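Local coordinates for peptidoglycan-binding domain 1 (Burkholderia, PDB 5NM7), which is a modular phage endolysin that probably binds peptidoglycan and cleaves its glycan strands through a lysozyme-like N-acetylmuramidase domain, at residues I115-A127 and L136-R148. Sequence-based numbering, arbitrary orientation.
Sequences ILYERHIMYRQLA and LAAKYPALVNSKR
Arg119, in the first turn of helix 119-128, reaches into the loop formed by 141-148 and grips its backbone with two N-H groups. Arg119 NE donates to Lys147 O at 2.8 Å, with the oxygen tilted from the guanidinium plane. Arg119 NH2 donates to Arg148 O at 3.1 Å, a more bent bond (143° at the hydrogen) arriving above that carbonyl's plane. The chain, extended from CG to NE, carries the guanidinium out to these carbonyls, while Asn145 runs alongside and lays ND2 over one guanidinium face. Asn145 is itself tied within the loop: Asn145 ND2 donates to Pro141 O at 2.9 Å, and OD1 accepts from Lys147 N, closing an Asx turn. Its backbone N makes only a weak bond to Arg119 O, whose main donor is Tyr123 N in the helix; Asn145 O receives a CA-H...O contact from His120. Deeper in, Tyr117 OH donates to Leu143 O at 2.5 Å, the carbonyl oxygen lying in plane at the ring edge. Arg148 CB packs over one face of the His120 ring, 3.9 Å from its centroid. Farther along, Val144 CG1 meets the edge of the Tyr123 ring and Leu126 CD1, the latter at 3.9 Å, and Leu126 CD1 also touches Leu136 CD1. The loop lies on the surface of the N-acetylmuramidase region, along helix 119-128 from Arg119 to Leu126. Helix 156-167 touches Tyr117 and Leu143 and supplies Arg160 to Ala142 O, Met122 packs on helix 169-174, and strand 115-117 pairs antiparallel with strand 176-178.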
loop_
_atom_site.group_PDB
_atom_site.type_symbol
_atom_site.label_atom_id
_atom_site.label_comp_id
_atom_site.label_asym_id
_atom_site.label_seq_id
_atom_site.Cartn_x
_atom_site.Cartn_y
_atom_site.Cartn_z
ATOM N N ILE A 115 -4.344 5.007 8.550
ATOM C CA ILE A 115 -3.396 5.936 9.184
ATOM C C ILE A 115 -2.676 5.295 10.320
ATOM O O ILE A 115 -3.124 4.301 10.896
ATOM C CB ILE A 115 -4.076 7.238 9.698
ATOM C CG1 ILE A 115 -5.218 6.916 10.656
ATOM C CG2 ILE A 115 -4.557 8.079 8.553
ATOM C CD1 ILE A 115 -5.596 8.070 11.523
ATOM N N LEU A 116 -1.534 5.891 10.676
ATOM C CA LEU A 116 -0.869 5.604 11.926
ATOM C C LEU A 116 -0.307 6.898 12.449
ATOM O O LEU A 116 0.475 7.579 11.767
ATOM C CB LEU A 116 0.251 4.566 11.780
ATOM C CG LEU A 116 0.751 3.945 13.086
ATOM C CD1 LEU A 116 -0.317 3.025 13.675
ATOM C CD2 LEU A 116 2.024 3.142 12.842
ATOM N N TYR A 117 -0.758 7.280 13.638
ATOM C CA TYR A 117 -0.321 8.510 14.260
ATOM C C TYR A 117 0.953 8.267 15.090
ATOM O O TYR A 117 1.043 7.253 15.782
ATOM C CB TYR A 117 -1.469 9.056 15.115
ATOM C CG TYR A 117 -1.038 10.202 15.997
ATOM C CD1 TYR A 117 -0.718 9.980 17.312
ATOM C CD2 TYR A 117 -0.902 11.489 15.481
ATOM C CE1 TYR A 117 -0.282 10.997 18.128
ATOM C CE2 TYR A 117 -0.466 12.516 16.286
ATOM C CZ TYR A 117 -0.174 12.260 17.611
ATOM O OH TYR A 117 0.276 13.265 18.448
ATOM N N GLU A 118 1.937 9.162 14.946
ATOM C CA GLU A 118 3.283 8.998 15.494
ATOM C C GLU A 118 3.565 10.113 16.503
ATOM O O GLU A 118 3.919 11.245 16.126
ATOM C CB GLU A 118 4.328 9.053 14.379
ATOM C CG GLU A 118 4.183 7.976 13.299
ATOM C CD GLU A 118 4.648 6.606 13.746
ATOM O OE1 GLU A 118 5.044 6.457 14.903
ATOM O OE2 GLU A 118 4.615 5.673 12.911
ATOM N N ARG A 119 3.378 9.785 17.776
ATOM C CA ARG A 119 3.485 10.752 18.862
ATOM C C ARG A 119 4.862 11.374 18.991
ATOM O O ARG A 119 4.983 12.521 19.435
ATOM C CB ARG A 119 3.093 10.119 20.185
ATOM C CG ARG A 119 3.994 9.003 20.643
ATOM C CD ARG A 119 3.498 8.446 21.942
ATOM N NE ARG A 119 4.383 7.424 22.448
ATOM C CZ ARG A 119 4.079 6.558 23.410
ATOM N NH1 ARG A 119 2.894 6.607 24.034
ATOM N NH2 ARG A 119 4.964 5.628 23.737
ATOM N N HIS A 120 5.889 10.604 18.619
ATOM C CA HIS A 120 7.268 11.151 18.615
ATOM C C HIS A 120 7.519 12.143 17.489
ATOM O O HIS A 120 8.305 13.080 17.657
ATOM C CB HIS A 120 8.296 10.020 18.679
ATOM C CG HIS A 120 8.471 9.281 17.407
ATOM N ND1 HIS A 120 7.517 8.418 16.905
ATOM C CD2 HIS A 120 9.494 9.268 16.519
ATOM C CE1 HIS A 120 7.941 7.926 15.751
ATOM N NE2 HIS A 120 9.153 8.400 15.517
ATOM N N ILE A 121 6.834 11.990 16.357
ATOM C CA ILE A 121 6.875 12.985 15.319
ATOM C C ILE A 121 6.027 14.201 15.700
ATOM O O ILE A 121 6.373 15.341 15.351
ATOM C CB ILE A 121 6.427 12.418 13.946
ATOM C CG1 ILE A 121 7.281 11.197 13.554
ATOM C CG2 ILE A 121 6.504 13.470 12.862
ATOM C CD1 ILE A 121 8.780 11.461 13.490
ATOM N N MET A 122 4.889 13.984 16.369
ATOM C CA MET A 122 4.101 15.125 16.864
ATOM C C MET A 122 4.974 15.995 17.778
ATOM O O MET A 122 5.035 17.215 17.592
ATOM C CB MET A 122 2.874 14.676 17.649
ATOM C CG MET A 122 1.978 15.840 18.095
ATOM S SD MET A 122 1.187 16.656 16.732
ATOM C CE MET A 122 -0.136 17.534 17.579
ATOM N N TYR A 123 5.638 15.353 18.726
ATOM C CA TYR A 123 6.604 16.009 19.607
ATOM C C TYR A 123 7.570 16.895 18.798
ATOM O O TYR A 123 7.753 18.089 19.081
ATOM C CB TYR A 123 7.380 14.954 20.401
ATOM C CG TYR A 123 8.394 15.545 21.352
ATOM C CD1 TYR A 123 7.987 16.212 22.518
ATOM C CD2 TYR A 123 9.760 15.470 21.079
ATOM C CE1 TYR A 123 8.910 16.771 23.396
ATOM C CE2 TYR A 123 10.690 16.022 21.952
ATOM C CZ TYR A 123 10.261 16.667 23.104
ATOM O OH TYR A 123 11.181 17.216 23.970
ATOM N N ARG A 124 8.125 16.306 17.749
ATOM C CA ARG A 124 9.072 16.978 16.880
ATOM C C ARG A 124 8.464 18.183 16.136
ATOM O O ARG A 124 9.094 19.245 16.039
ATOM C CB ARG A 124 9.600 15.951 15.876
ATOM C CG ARG A 124 11.003 16.152 15.390
ATOM C CD ARG A 124 11.433 14.966 14.517
ATOM N NE ARG A 124 12.322 15.513 13.506
ATOM C CZ ARG A 124 13.610 15.822 13.692
ATOM N NH1 ARG A 124 14.233 15.564 14.841
ATOM N NH2 ARG A 124 14.295 16.371 12.691
ATOM N N GLN A 125 7.250 18.024 15.609
ATOM C CA GLN A 125 6.610 19.066 14.819
ATOM C C GLN A 125 6.150 20.245 15.680
ATOM O O GLN A 125 6.157 21.402 15.210
ATOM C CB GLN A 125 5.433 18.516 13.990
ATOM C CG GLN A 125 5.833 17.458 12.974
ATOM C CD GLN A 125 6.904 17.944 12.000
ATOM O OE1 GLN A 125 8.087 17.646 12.171
ATOM N NE2 GLN A 125 6.494 18.713 11.001
ATOM N N LEU A 126 5.759 19.951 16.917
ATOM C CA LEU A 126 5.381 20.983 17.884
ATOM C C LEU A 126 6.600 21.837 18.298
ATOM O O LEU A 126 6.499 23.069 18.366
ATOM C CB LEU A 126 4.732 20.356 19.123
ATOM C CG LEU A 126 3.354 19.726 18.931
ATOM C CD1 LEU A 126 2.983 18.807 20.091
ATOM C CD2 LEU A 126 2.302 20.792 18.733
ATOM N N ALA A 127 7.721 21.178 18.572
ATOM C CA ALA A 127 8.988 21.868 18.878
ATOM C C ALA A 127 9.413 22.816 17.748
ATOM O O ALA A 127 9.677 23.995 17.987
ATOM C CB ALA A 127 10.088 20.856 19.156
ATOM N N LEU A 136 3.451 19.875 26.975
ATOM C CA LEU A 136 2.470 19.048 26.219
ATOM C C LEU A 136 2.673 17.530 26.332
ATOM O O LEU A 136 1.695 16.770 26.491
ATOM C CB LEU A 136 2.432 19.457 24.743
ATOM C CG LEU A 136 1.881 20.863 24.500
ATOM C CD1 LEU A 136 2.180 21.314 23.076
ATOM C CD2 LEU A 136 0.383 20.935 24.789
ATOM N N ALA A 137 3.926 17.088 26.239
ATOM C CA ALA A 137 4.297 15.676 26.493
ATOM C C ALA A 137 3.990 15.193 27.912
ATOM O O ALA A 137 3.594 14.040 28.106
ATOM C CB ALA A 137 5.767 15.443 26.163
ATOM N N ALA A 138 4.177 16.073 28.897
ATOM C CA ALA A 138 3.746 15.807 30.277
ATOM C C ALA A 138 2.214 15.793 30.440
ATOM O O ALA A 138 1.675 14.945 31.137
ATOM C CB ALA A 138 4.362 16.835 31.214
ATOM N N LYS A 139 1.535 16.752 29.808
ATOM C CA LYS A 139 0.063 16.843 29.842
ATOM C C LYS A 139 -0.638 15.681 29.110
ATOM O O LYS A 139 -1.668 15.182 29.568
ATOM C CB LYS A 139 -0.433 18.197 29.272
ATOM C CG LYS A 139 -0.860 19.201 30.329
ATOM C CD LYS A 139 -1.776 20.268 29.744
ATOM C CE LYS A 139 -2.195 21.284 30.800
ATOM N NZ LYS A 139 -1.151 22.326 31.014
ATOM N N TYR A 140 -0.064 15.246 27.987
ATOM C CA TYR A 140 -0.700 14.269 27.099
ATOM C C TYR A 140 0.310 13.196 26.642
ATOM O O TYR A 140 0.627 13.092 25.454
ATOM C CB TYR A 140 -1.257 14.999 25.888
ATOM C CG TYR A 140 -2.132 16.213 26.173
ATOM C CD1 TYR A 140 -1.668 17.503 25.914
ATOM C CD2 TYR A 140 -3.435 16.073 26.664
ATOM C CE1 TYR A 140 -2.466 18.620 26.147
ATOM C CE2 TYR A 140 -4.243 17.183 26.899
ATOM C CZ TYR A 140 -3.753 18.458 26.641
ATOM O OH TYR A 140 -4.533 19.569 26.861
ATOM N N PRO A 141 0.820 12.380 27.581
ATOM C CA PRO A 141 1.932 11.440 27.282
ATOM C C PRO A 141 1.662 10.330 26.243
ATOM O O PRO A 141 2.588 9.862 25.569
ATOM C CB PRO A 141 2.243 10.821 28.653
ATOM C CG PRO A 141 0.998 10.984 29.452
ATOM C CD PRO A 141 0.348 12.252 28.976
ATOM N N ALA A 142 0.413 9.901 26.115
ATOM C CA ALA A 142 0.040 8.924 25.093
ATOM C C ALA A 142 0.085 9.503 23.673
ATOM O O ALA A 142 0.259 8.747 22.706
ATOM C CB ALA A 142 -1.351 8.372 25.378
ATOM N N LEU A 143 -0.130 10.823 23.561
ATOM C CA LEU A 143 -0.225 11.536 22.280
ATOM C C LEU A 143 0.977 12.338 21.874
ATOM O O LEU A 143 1.181 12.621 20.694
ATOM C CB LEU A 143 -1.376 12.545 22.332
ATOM C CG LEU A 143 -2.771 11.980 22.381
ATOM C CD1 LEU A 143 -3.750 13.134 22.539
ATOM C CD2 LEU A 143 -3.079 11.188 21.122
ATOM N N VAL A 144 1.728 12.810 22.859
ATOM C CA VAL A 144 2.902 13.627 22.580
ATOM C C VAL A 144 3.970 13.021 23.450
ATOM O O VAL A 144 3.778 12.924 24.663
ATOM C CB VAL A 144 2.702 15.109 22.952
ATOM C CG1 VAL A 144 3.896 15.926 22.493
ATOM C CG2 VAL A 144 1.429 15.668 22.344
ATOM N N ASN A 145 5.068 12.584 22.835
ATOM C CA ASN A 145 6.099 11.837 23.546
ATOM C C ASN A 145 7.348 11.682 22.695
ATOM O O ASN A 145 7.251 11.353 21.527
ATOM C CB ASN A 145 5.558 10.451 23.907
ATOM C CG ASN A 145 6.197 9.863 25.147
ATOM O OD1 ASN A 145 7.403 9.947 25.343
ATOM N ND2 ASN A 145 5.379 9.236 25.991
ATOM N N SER A 146 8.531 11.883 23.278
ATOM C CA SER A 146 9.786 11.624 22.558
ATOM C C SER A 146 10.005 10.121 22.309
ATOM O O SER A 146 10.778 9.745 21.444
ATOM C CB SER A 146 10.987 12.226 23.308
ATOM O OG SER A 146 11.214 11.548 24.534
ATOM N N LYS A 147 9.340 9.284 23.098
ATOM C CA LYS A 147 9.293 7.832 22.894
ATOM C C LYS A 147 8.226 7.454 21.857
ATOM O O LYS A 147 7.081 7.896 21.931
ATOM C CB LYS A 147 8.957 7.101 24.199
ATOM C CG LYS A 147 10.123 6.441 24.898
ATOM C CD LYS A 147 9.758 6.277 26.376
ATOM C CE LYS A 147 10.460 5.084 27.050
ATOM N NZ LYS A 147 9.745 3.797 26.758
ATOM N N ARG A 148 8.613 6.609 20.917
ATOM C CA ARG A 148 7.706 6.119 19.893
ATOM C C ARG A 148 6.701 5.154 20.497
ATOM O O ARG A 148 6.944 4.560 21.567
ATOM C CB ARG A 148 8.492 5.546 18.701
ATOM C CG ARG A 148 9.073 4.163 18.781
ATOM C CD ARG A 148 9.702 3.882 17.426
ATOM N NE ARG A 148 10.741 4.885 17.176
ATOM C CZ ARG A 148 11.179 5.297 15.985
ATOM N NH1 ARG A 148 12.130 6.230 15.939
ATOM N NH2 ARG A 148 10.694 4.801 14.843
#